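Local coordinates for protein methyltransferase (PDB 2B78) that is a putative S-adenosylmethionine-dependent methyltransferase, possibly acting on RNA, whose exact substrate is not established, at residues A[218-223]-A[270-275]; A[289-294]-A[311-316]. One frame throughout, in Å; residues are numbered along the deposited sequence.

Contact 1: A[218-223]-A[270-275]; sequences NLFSYT and MDVFDY
One face of the F220 ring is taken by the side chain of V272: its CG2 methyl stands over the ring centre, 3.5 Å from the centroid and 11° off the ring normal, a CH-pi contact. The other branch leans toward the rim, V272 CG1 lying 3.8 Å from F220 CE2. Around the ring, P294 and L313 also touch F220. The Y275 ring is met obliquely by L219 CD2, a loose approach at 4.5 Å from Y275 CD2, while its hydroxyl is hydrogen-bonded to Y286 OH. A branched valine suits this place because CG2 takes the ring face while CG1, anti to the backbone N (chi1 168°), bridges the ring rim and L219 CD1, 4.1 Å away. In the Rossmann-like methyltransferase fold, 218-223 holds the last two residues of strand 215-219 and the loop after it, and segment 270-275 leads into helix 272-281 from strand 265-269; both strands are parallel members of the sheet. D271 and V272 bind S-adenosyl-L-homocysteine in this protein, although this chain holds no ligand; the phenylalanine thus packs directly against a cofactor-binding residue. D271 is also the N-cap of the helix. Its OD2 accepts from D274 N at 3.1 Å through the anti lone pair, with an N-H...O angle of 146°, and more weakly from F273 N. A short aspartate fits the position, since its carboxylate can fold back onto amides of the first turn.

Contact 2: A[289-294]-A[311-316]; sequences IIIDPP and HKLIRQ
With CG1 of I291 anti to its own carbonyl carbon (chi1 -50°), the CG2 methyl is left anti to the backbone N; CG2 faces the L313 side chain, while CD1 reaches the L313 carbonyl oxygen and the I314 methyl. L313 likewise has CG anti to the carbonyl carbon (chi1 -57°), and the extended second torsion carries CD1 forward to the strand. This is strand-to-helix packing in the Rossmann-like methyltransferase fold: strand 286-291 lies within the central sheet, and helix 306-319 packs on one of its faces. The main contact joins I291 CG2 to L313 CD1 at 3.6 Å, with L313 CB 3.9 Å from the same methyl, so the strand residue rests against both the base and the end of the leucine. Beta-branched isoleucine suits a strand and offers two arms to the helix, whereas leucine, branched one carbon later, reaches across from it. I314 leaves the helix on a bond that points away from the strand, yet its CD1 methyl comes back toward I291, and the I314 side chain also touches I327 of strand 325-331. Beyond the strand end, P293 CG lies 4.1 Å from L313 CD1, extending the apolar surface without adding an amide N-H to be satisfied. F273 and F276 of helix 272-281 also touch L313. I291 CD1, the other arm, ends 4.0 Å from I314 CD1, the two side chains meeting at about a right angle.

Contact 1 comes first along the chain, helix 272-281 leading on to strand 286-291 of contact 2, and their centres are about 10 Å apart. Strands 215-219 and 286-291 are parallel neighbours in the seven-stranded sheet, joined where L219 N probably donates to I290 O at 2.8 Å. Past the strand ends, F220 CG packs on P293 CA at 3.6 Å. L313 of contact 2 touches F220 and F273 of contact 1, and the cation-pi pair K312 with F273 adds a tie between helices 306-319 and 272-281. Together the two contacts pack the strand ends and helices beside V272, which with D271 belongs to the S-adenosyl-L-homocysteine site.

Contact 1: A[218-223]-A[270-275]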
ATOM      1  N   ASN A 218      16.068   4.331   9.686  1.00 11.27           N
ATOM      2  CA  ASN A 218      14.750   4.045   9.142  1.00 11.36           C
ATOM      3  C   ASN A 218      13.686   4.623  10.079  1.00 11.21           C
ATOM      4  O   ASN A 218      13.443   4.088  11.151  1.00 12.31           O
ATOM      5  CB  ASN A 218      14.623   2.526   9.005  1.00 11.46           C
ATOM      6  CG  ASN A 218      13.314   2.090   8.389  1.00 10.48           C
ATOM      7  OD1 ASN A 218      12.620   2.868   7.738  1.00 12.12           O
ATOM      8  ND2 ASN A 218      12.981   0.819   8.578  1.00 11.33           N
ATOM      9  N   LEU A 219      13.061   5.722   9.674  1.00 10.98           N
ATOM     10  CA  LEU A 219      12.043   6.382  10.499  1.00 10.93           C
ATOM     11  C   LEU A 219      10.635   5.849  10.220  1.00 10.14           C
ATOM     12  O   LEU A 219      10.262   5.625   9.055  1.00 11.43           O
ATOM     13  CB  LEU A 219      12.103   7.898  10.269  1.00  8.22           C
ATOM     14  CG  LEU A 219      13.471   8.528  10.562  1.00  7.30           C
ATOM     15  CD1 LEU A 219      13.432  10.009  10.233  1.00  6.18           C
ATOM     16  CD2 LEU A 219      13.851   8.317  12.024  1.00  7.99           C
ATOM     17  N   PHE A 220       9.855   5.655  11.282  1.00  9.05           N
ATOM     18  CA  PHE A 220       8.493   5.105  11.164  1.00 11.12           C
ATOM     19  C   PHE A 220       8.659   3.692  10.596  1.00 10.76           C
ATOM     20  O   PHE A 220       7.915   3.256   9.713  1.00  7.86           O
ATOM     21  CB  PHE A 220       7.634   5.946  10.208  1.00 12.16           C
ATOM     22  CG  PHE A 220       7.425   7.366  10.661  1.00 13.36           C
ATOM     23  CD1 PHE A 220       6.529   7.662  11.684  1.00 14.03           C
ATOM     24  CD2 PHE A 220       8.138   8.409  10.071  1.00 13.51           C
ATOM     25  CE1 PHE A 220       6.346   8.986  12.126  1.00 14.57           C
ATOM     26  CE2 PHE A 220       7.966   9.735  10.499  1.00 13.74           C
ATOM     27  CZ  PHE A 220       7.066  10.022  11.532  1.00 14.69           C
ATOM     28  N   SER A 221       9.653   2.990  11.134  1.00 11.94           N
ATOM     29  CA  SER A 221      10.040   1.636  10.723  1.00 12.76           C
ATOM     30  C   SER A 221       8.953   0.557  10.685  1.00 12.61           C
ATOM     31  O   SER A 221       9.036  -0.376   9.879  1.00 12.59           O
ATOM     32  CB  SER A 221      11.161   1.161  11.640  1.00 12.29           C
ATOM     33  OG  SER A 221      10.688   1.162  12.974  1.00 15.43           O
ATOM     34  N   TYR A 222       7.961   0.681  11.564  1.00 12.11           N
ATOM     35  CA  TYR A 222       6.847  -0.268  11.685  1.00 12.04           C
ATOM     36  C   TYR A 222       7.363  -1.621  12.175  1.00 12.50           C
ATOM     37  O   TYR A 222       7.291  -1.904  13.383  1.00 13.38           O
ATOM     38  CB  TYR A 222       6.074  -0.392  10.356  1.00 10.00           C
ATOM     39  CG  TYR A 222       4.926  -1.381  10.419  1.00  9.40           C
ATOM     40  CD1 TYR A 222       4.114  -1.471  11.550  1.00  6.82           C
ATOM     41  CD2 TYR A 222       4.700  -2.281   9.375  1.00  9.81           C
ATOM     42  CE1 TYR A 222       3.108  -2.447  11.643  1.00  8.64           C
ATOM     43  CE2 TYR A 222       3.704  -3.258   9.460  1.00 10.29           C
ATOM     44  CZ  TYR A 222       2.919  -3.336  10.596  1.00  8.48           C
ATOM     45  OH  TYR A 222       1.975  -4.329  10.698  1.00 10.75           O
ATOM     46  N   THR A 223       7.876  -2.460  11.272  1.00 11.31           N
ATOM     47  CA  THR A 223       8.449  -3.730  11.693  1.00 10.42           C
ATOM     48  C   THR A 223       9.872  -3.821  11.145  1.00 11.00           C
ATOM     49  O   THR A 223      10.482  -4.891  11.104  1.00  9.95           O
ATOM     50  CB  THR A 223       7.618  -4.956  11.239  1.00 10.03           C
ATOM     51  OG1 THR A 223       7.604  -5.047   9.809  1.00 11.13           O
ATOM     52  CG2 THR A 223       6.199  -4.841  11.763  1.00  9.11           C
ATOM     53  N   MET A 270      10.529   5.365  19.949  1.00 16.11           N
ATOM     54  CA  MET A 270      10.462   6.766  20.310  1.00 16.05           C
ATOM     55  C   MET A 270       9.707   7.559  19.256  1.00 16.82           C
ATOM     56  O   MET A 270       9.598   7.135  18.100  1.00 17.62           O
ATOM     57  CB  MET A 270      11.885   7.316  20.430  1.00 15.93           C
ATOM     58  CG  MET A 270      11.987   8.694  21.041  1.00 15.13           C
ATOM     59  SD  MET A 270      13.673   9.340  20.955  1.00 17.90           S
ATOM     60  CE  MET A 270      14.562   8.103  21.827  1.00 11.25           C
ATOM     61  N   ASP A 271       9.169   8.705  19.659  1.00 17.33           N
ATOM     62  CA  ASP A 271       8.472   9.584  18.730  1.00 15.58           C
ATOM     63  C   ASP A 271       9.562  10.036  17.745  1.00 15.80           C
ATOM     64  O   ASP A 271      10.695  10.316  18.148  1.00 15.28           O
ATOM     65  CB  ASP A 271       7.907  10.784  19.488  1.00 13.83           C
ATOM     66  CG  ASP A 271       7.288  11.805  18.576  1.00 12.75           C
ATOM     67  OD1 ASP A 271       6.114  11.625  18.163  1.00 12.50           O
ATOM     68  OD2 ASP A 271       7.987  12.783  18.265  1.00 10.86           O
ATOM     69  N   VAL A 272       9.234  10.098  16.458  1.00 16.46           N
ATOM     70  CA  VAL A 272      10.231  10.479  15.455  1.00 17.18           C
ATOM     71  C   VAL A 272      10.800  11.880  15.653  1.00 16.37           C
ATOM     72  O   VAL A 272      11.983  12.107  15.413  1.00 16.97           O
ATOM     73  CB  VAL A 272       9.660  10.317  14.022  1.00 17.37           C
ATOM     74  CG1 VAL A 272      10.584  10.978  13.004  1.00 15.52           C
ATOM     75  CG2 VAL A 272       9.539   8.821  13.689  1.00 16.90           C
ATOM     76  N   PHE A 273       9.977  12.827  16.087  1.00 15.54           N
ATOM     77  CA  PHE A 273      10.508  14.167  16.313  1.00 16.15           C
ATOM     78  C   PHE A 273      11.389  14.157  17.551  1.00 15.54           C
ATOM     79  O   PHE A 273      12.386  14.881  17.617  1.00 16.04           O
ATOM     80  CB  PHE A 273       9.382  15.188  16.453  1.00 15.53           C
ATOM     81  CG  PHE A 273       8.737  15.539  15.147  1.00 16.96           C
ATOM     82  CD1 PHE A 273       9.445  16.258  14.179  1.00 17.41           C
ATOM     83  CD2 PHE A 273       7.446  15.114  14.855  1.00 15.27           C
ATOM     84  CE1 PHE A 273       8.868  16.546  12.934  1.00 18.57           C
ATOM     85  CE2 PHE A 273       6.862  15.399  13.611  1.00 16.63           C
ATOM     86  CZ  PHE A 273       7.574  16.113  12.653  1.00 16.17           C
ATOM     87  N   ASP A 274      11.037  13.333  18.535  1.00 15.53           N
ATOM     88  CA  ASP A 274      11.865  13.250  19.735  1.00 14.38           C
ATOM     89  C   ASP A 274      13.198  12.618  19.347  1.00 13.53           C
ATOM     90  O   ASP A 274      14.241  12.930  19.943  1.00 13.44           O
ATOM     91  CB  ASP A 274      11.194  12.412  20.834  1.00 13.18           C
ATOM     92  CG  ASP A 274      10.069  13.157  21.542  1.00 14.41           C
ATOM     93  OD1 ASP A 274      10.062  14.409  21.536  1.00 13.69           O
ATOM     94  OD2 ASP A 274       9.189  12.490  22.122  1.00 16.78           O
ATOM     95  N   TYR A 275      13.178  11.731  18.353  1.00 12.27           N
ATOM     96  CA  TYR A 275      14.428  11.114  17.934  1.00 12.03           C
ATOM     97  C   TYR A 275      15.303  12.115  17.182  1.00 10.95           C
ATOM     98  O   TYR A 275      16.528  12.060  17.276  1.00 10.14           O
ATOM     99  CB  TYR A 275      14.196   9.885  17.045  1.00 12.62           C
ATOM    100  CG  TYR A 275      15.480   9.114  16.847  1.00 14.35           C
ATOM    101  CD1 TYR A 275      15.976   8.287  17.857  1.00 14.98           C
ATOM    102  CD2 TYR A 275      16.257   9.287  15.700  1.00 15.03           C
ATOM    103  CE1 TYR A 275      17.219   7.657  17.737  1.00 15.71           C
ATOM    104  CE2 TYR A 275      17.504   8.657  15.567  1.00 16.43           C
ATOM    105  CZ  TYR A 275      17.977   7.846  16.593  1.00 15.01           C
ATOM    106  OH  TYR A 275      19.206   7.231  16.485  1.00 16.29           O
TER

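Contact 2: A[289-294]-A[311-316]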
ATOM      1  N   ILE A 289      18.840   7.991   5.110  1.00 11.58           N
ATOM      2  CA  ILE A 289      17.687   8.135   5.994  1.00 11.31           C
ATOM      3  C   ILE A 289      16.427   7.782   5.220  1.00 12.38           C
ATOM      4  O   ILE A 289      16.142   8.355   4.165  1.00 12.05           O
ATOM      5  CB  ILE A 289      17.562   9.576   6.552  1.00 11.54           C
ATOM      6  CG1 ILE A 289      18.787   9.909   7.414  1.00 10.83           C
ATOM      7  CG2 ILE A 289      16.302   9.699   7.405  1.00 11.18           C
ATOM      8  CD1 ILE A 289      18.791  11.328   7.942  1.00 11.33           C
ATOM      9  N   ILE A 290      15.689   6.802   5.729  1.00 12.88           N
ATOM     10  CA  ILE A 290      14.459   6.381   5.082  1.00 12.70           C
ATOM     11  C   ILE A 290      13.329   6.974   5.895  1.00 12.66           C
ATOM     12  O   ILE A 290      13.320   6.863   7.118  1.00 13.56           O
ATOM     13  CB  ILE A 290      14.342   4.849   5.066  1.00 13.02           C
ATOM     14  CG1 ILE A 290      15.525   4.259   4.284  1.00 11.27           C
ATOM     15  CG2 ILE A 290      12.998   4.438   4.469  1.00 13.10           C
ATOM     16  CD1 ILE A 290      15.608   2.741   4.300  1.00 10.94           C
ATOM     17  N   ILE A 291      12.395   7.623   5.215  1.00 11.79           N
ATOM     18  CA  ILE A 291      11.261   8.258   5.873  1.00 11.54           C
ATOM     19  C   ILE A 291       9.992   7.671   5.258  1.00 13.69           C
ATOM     20  O   ILE A 291       9.766   7.789   4.050  1.00 12.79           O
ATOM     21  CB  ILE A 291      11.322   9.785   5.649  1.00 12.60           C
ATOM     22  CG1 ILE A 291      12.723  10.291   6.013  1.00 11.66           C
ATOM     23  CG2 ILE A 291      10.250  10.487   6.478  1.00  9.61           C
ATOM     24  CD1 ILE A 291      12.960  11.759   5.722  1.00 12.87           C
ATOM     25  N   ASP A 292       9.162   7.042   6.085  1.00 14.09           N
ATOM     26  CA  ASP A 292       7.946   6.417   5.583  1.00 15.17           C
ATOM     27  C   ASP A 292       6.820   6.428   6.617  1.00 15.76           C
ATOM     28  O   ASP A 292       6.445   5.385   7.153  1.00 16.88           O
ATOM     29  CB  ASP A 292       8.277   4.979   5.160  1.00 15.72           C
ATOM     30  CG  ASP A 292       7.110   4.270   4.506  1.00 16.57           C
ATOM     31  OD1 ASP A 292       6.420   4.892   3.674  1.00 15.92           O
ATOM     32  OD2 ASP A 292       6.898   3.076   4.819  1.00 19.78           O
ATOM     33  N   PRO A 293       6.265   7.615   6.908  1.00 16.66           N
ATOM     34  CA  PRO A 293       5.178   7.756   7.886  1.00 18.47           C
ATOM     35  C   PRO A 293       3.929   6.981   7.469  1.00 20.16           C
ATOM     36  O   PRO A 293       3.567   6.957   6.295  1.00 21.99           O
ATOM     37  CB  PRO A 293       4.950   9.269   7.931  1.00 17.38           C
ATOM     38  CG  PRO A 293       5.346   9.707   6.560  1.00 15.31           C
ATOM     39  CD  PRO A 293       6.602   8.917   6.311  1.00 15.78           C
ATOM     40  N   PRO A 294       3.264   6.326   8.431  1.00 21.35           N
ATOM     41  CA  PRO A 294       2.049   5.528   8.207  1.00 22.15           C
ATOM     42  C   PRO A 294       0.917   6.319   7.559  1.00 23.92           C
ATOM     43  O   PRO A 294       0.671   7.474   7.912  1.00 23.93           O
ATOM     44  CB  PRO A 294       1.671   5.069   9.614  1.00 19.42           C
ATOM     45  CG  PRO A 294       2.951   5.119  10.366  1.00 20.78           C
ATOM     46  CD  PRO A 294       3.585   6.388   9.865  1.00 19.76           C
ATOM     47  N   HIS A 311       7.395  18.236   5.081  1.00 15.58           N
ATOM     48  CA  HIS A 311       8.594  19.068   4.934  1.00 14.64           C
ATOM     49  C   HIS A 311       9.437  19.097   6.202  1.00 14.89           C
ATOM     50  O   HIS A 311      10.649  19.322   6.149  1.00 14.69           O
ATOM     51  CB  HIS A 311       8.229  20.509   4.525  1.00 15.12           C
ATOM     52  CG  HIS A 311       7.521  21.293   5.595  1.00 16.04           C
ATOM     53  ND1 HIS A 311       6.199  21.082   5.927  1.00 15.55           N
ATOM     54  CD2 HIS A 311       7.967  22.265   6.428  1.00 14.14           C
ATOM     55  CE1 HIS A 311       5.862  21.888   6.920  1.00 15.61           C
ATOM     56  NE2 HIS A 311       6.916  22.616   7.242  1.00 15.70           N
ATOM     57  N   LYS A 312       8.804  18.862   7.344  1.00 14.70           N
ATOM     58  CA  LYS A 312       9.528  18.874   8.611  1.00 14.42           C
ATOM     59  C   LYS A 312      10.416  17.644   8.753  1.00 15.33           C
ATOM     60  O   LYS A 312      11.500  17.714   9.343  1.00 13.67           O
ATOM     61  CB  LYS A 312       8.541  18.929   9.772  1.00 16.21           C
ATOM     62  CG  LYS A 312       7.760  20.230   9.846  1.00 16.83           C
ATOM     63  CD  LYS A 312       6.754  20.185  10.986  1.00 19.75           C
ATOM     64  CE  LYS A 312       7.454  20.023  12.321  1.00 20.50           C
ATOM     65  NZ  LYS A 312       6.488  20.134  13.449  1.00 22.50           N
ATOM     66  N   LEU A 313       9.959  16.511   8.220  1.00 15.58           N
ATOM     67  CA  LEU A 313      10.740  15.279   8.301  1.00 14.16           C
ATOM     68  C   LEU A 313      11.994  15.430   7.445  1.00 14.07           C
ATOM     69  O   LEU A 313      13.083  15.018   7.837  1.00 14.18           O
ATOM     70  CB  LEU A 313       9.916  14.089   7.803  1.00 12.42           C
ATOM     71  CG  LEU A 313       8.594  13.874   8.534  1.00 13.77           C
ATOM     72  CD1 LEU A 313       7.854  12.692   7.904  1.00 11.27           C
ATOM     73  CD2 LEU A 313       8.847  13.634  10.020  1.00  9.67           C
ATOM     74  N   ILE A 314      11.830  16.028   6.272  1.00 13.53           N
ATOM     75  CA  ILE A 314      12.944  16.250   5.365  1.00 12.75           C
ATOM     76  C   ILE A 314      13.938  17.251   5.949  1.00 13.07           C
ATOM     77  O   ILE A 314      15.150  17.023   5.919  1.00 13.52           O
ATOM     78  CB  ILE A 314      12.439  16.780   4.003  1.00 13.79           C
ATOM     79  CG1 ILE A 314      11.643  15.685   3.283  1.00 13.86           C
ATOM     80  CG2 ILE A 314      13.614  17.239   3.148  1.00 13.05           C
ATOM     81  CD1 ILE A 314      12.495  14.504   2.805  1.00 13.68           C
ATOM     82  N   ARG A 315      13.421  18.351   6.491  1.00 12.69           N
ATOM     83  CA  ARG A 315      14.261  19.397   7.075  1.00 12.26           C
ATOM     84  C   ARG A 315      15.102  18.860   8.220  1.00 12.07           C
ATOM     85  O   ARG A 315      16.326  19.023   8.238  1.00 12.94           O
ATOM     86  CB  ARG A 315      13.403  20.561   7.580  1.00 14.09           C
ATOM     87  CG  ARG A 315      14.211  21.742   8.161  1.00 16.63           C
ATOM     88  CD  ARG A 315      13.321  22.919   8.567  1.00 15.42           C
ATOM     89  NE  ARG A 315      12.572  23.463   7.437  1.00 18.50           N
ATOM     90  CZ  ARG A 315      11.303  23.175   7.161  1.00 20.34           C
ATOM     91  NH1 ARG A 315      10.613  22.342   7.940  1.00 19.85           N
ATOM     92  NH2 ARG A 315      10.725  23.712   6.094  1.00 21.58           N
ATOM     93  N   GLN A 316      14.447  18.224   9.181  1.00 10.79           N
ATOM     94  CA  GLN A 316      15.160  17.688  10.324  1.00 11.01           C
ATOM     95  C   GLN A 316      16.041  16.492   9.969  1.00 10.98           C
ATOM     96  O   GLN A 316      17.098  16.296  10.570  1.00 10.77           O
ATOM     97  CB  GLN A 316      14.158  17.366  11.432  1.00 10.63           C
ATOM     98  CG  GLN A 316      13.524  18.646  11.988  1.00 10.64           C
ATOM     99  CD  GLN A 316      12.729  18.420  13.258  1.00 13.38           C
ATOM    100  OE1 GLN A 316      13.138  17.648  14.129  1.00 11.90           O
ATOM    101  NE2 GLN A 316      11.597  19.110  13.381  1.00 12.95           N
TER